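Local structure of serine protease MT3772 (Mycobacterium tuberculosis, 3K6Y) at residues A39-V44 with G140-T145. The protein is the protease domain of a membrane-associated serine protease that probably undergoes autocatalytic cleavage and probably protects the bacterium from oxidative and acid stress. Sequence-based numbering, arbitrary orientation.
Sequences ATEPSV and GNFTAT
With CG anti to the backbone N in both Glu41 (chi1 175°) and Phe142 (chi1 176°), each side chain reaches across to the other, joining the two six-stranded antiparallel barrels of this trypsin-like, chymotrypsin-type fold. Beyond CG the Glu41 chain stays extended, which lays it along one face of the Phe142 ring. Its CG sits 3.6 Å from the ring centroid, almost on the ring normal, a CH-pi contact. The carboxylate continues the stack, its plane only 9° from that of the ring; Glu41 CD lies 3.5 Å from Phe142 CD1, and Glu41 OE1 is 3.6 Å from Phe142 CB.

The 3-10 segment 41-43, which leads on from the helix, shapes this side: Ser43 N donates a hydrogen bond to Thr40 O and Val44 N one to Glu41 O, bringing Val44 round to the same ring as Glu41. Val37 of that helix also touches Phe142, while Leu134 and Pro186 of the second barrel pack against Val44. Phe142 itself stands just ahead of strand 143-157, whose Thr143 pairs with Gly135 through the backbone. Val44 approaches the ring obliquely, its CB 4.0 Å from Phe142 CE2.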
# COMPACT_ATOMS: atom_id res chain seq x y z
N ALA A 39 5.76 -35.50 -1.37
CA ALA A 39 7.09 -35.03 -1.74
C ALA A 39 7.15 -33.51 -1.83
O ALA A 39 8.20 -32.92 -1.62
CB ALA A 39 7.54 -35.66 -3.01
N THR A 40 6.02 -32.88 -2.15
CA THR A 40 5.99 -31.43 -2.33
C THR A 40 5.64 -30.70 -1.04
O THR A 40 6.07 -29.56 -0.84
CB THR A 40 4.98 -31.06 -3.44
OG1 THR A 40 5.30 -31.80 -4.63
CG2 THR A 40 5.03 -29.61 -3.78
N GLU A 41 4.84 -31.34 -0.18
CA GLU A 41 4.37 -30.76 1.07
C GLU A 41 5.40 -29.97 1.89
O GLU A 41 5.08 -28.88 2.35
CB GLU A 41 3.71 -31.83 1.96
CG GLU A 41 3.29 -31.29 3.33
CD GLU A 41 2.63 -32.29 4.25
OE1 GLU A 41 2.18 -31.84 5.33
OE2 GLU A 41 2.59 -33.48 3.91
N PRO A 42 6.64 -30.48 2.07
CA PRO A 42 7.56 -29.72 2.93
C PRO A 42 7.84 -28.30 2.44
O PRO A 42 8.16 -27.43 3.25
CB PRO A 42 8.85 -30.56 2.92
CG PRO A 42 8.34 -31.97 2.64
CD PRO A 42 7.24 -31.76 1.63
N SER A 43 7.74 -28.09 1.13
CA SER A 43 8.03 -26.79 0.54
C SER A 43 6.82 -25.87 0.42
O SER A 43 6.93 -24.77 -0.12
CB SER A 43 8.64 -27.00 -0.83
OG SER A 43 9.81 -27.80 -0.72
N VAL A 44 5.66 -26.34 0.90
CA VAL A 44 4.42 -25.56 0.88
C VAL A 44 4.17 -25.14 2.31
O VAL A 44 4.05 -26.00 3.19
CB VAL A 44 3.26 -26.38 0.33
CG1 VAL A 44 2.01 -25.53 0.30
CG2 VAL A 44 3.56 -26.90 -1.07
N GLY A 140 -5.71 -24.31 8.78
CA GLY A 140 -5.59 -25.62 9.43
C GLY A 140 -4.51 -26.48 8.82
O GLY A 140 -3.46 -25.99 8.42
N ASN A 141 -4.78 -27.78 8.77
CA ASN A 141 -3.81 -28.74 8.28
C ASN A 141 -3.58 -28.65 6.79
O ASN A 141 -4.47 -28.28 6.02
CB ASN A 141 -4.27 -30.16 8.63
CG ASN A 141 -4.15 -30.47 10.11
OD1 ASN A 141 -3.46 -29.78 10.86
ND2 ASN A 141 -4.81 -31.54 10.54
N PHE A 142 -2.37 -29.01 6.38
CA PHE A 142 -2.04 -29.13 4.97
C PHE A 142 -3.06 -30.02 4.25
O PHE A 142 -3.40 -31.10 4.75
CB PHE A 142 -0.62 -29.71 4.81
CG PHE A 142 -0.23 -29.97 3.39
CD1 PHE A 142 -0.36 -31.24 2.84
CD2 PHE A 142 0.26 -28.94 2.58
CE1 PHE A 142 0.01 -31.50 1.53
CE2 PHE A 142 0.62 -29.19 1.27
CZ PHE A 142 0.50 -30.47 0.75
N THR A 143 -3.54 -29.57 3.08
CA THR A 143 -4.56 -30.27 2.31
C THR A 143 -4.23 -30.21 0.83
O THR A 143 -3.92 -29.14 0.30
CB THR A 143 -5.95 -29.62 2.55
OG1 THR A 143 -6.23 -29.62 3.96
CG2 THR A 143 -7.07 -30.34 1.77
N ALA A 144 -4.28 -31.37 0.17
CA ALA A 144 -4.18 -31.46 -1.27
C ALA A 144 -5.59 -31.51 -1.84
O ALA A 144 -6.39 -32.37 -1.45
CB ALA A 144 -3.40 -32.70 -1.69
N THR A 145 -5.88 -30.63 -2.79
CA THR A 145 -7.19 -30.53 -3.41
C THR A 145 -7.07 -30.95 -4.86
O THR A 145 -6.43 -30.27 -5.65
CB THR A 145 -7.75 -29.09 -3.27
OG1 THR A 145 -7.88 -28.80 -1.88
CG2 THR A 145 -9.10 -28.94 -3.96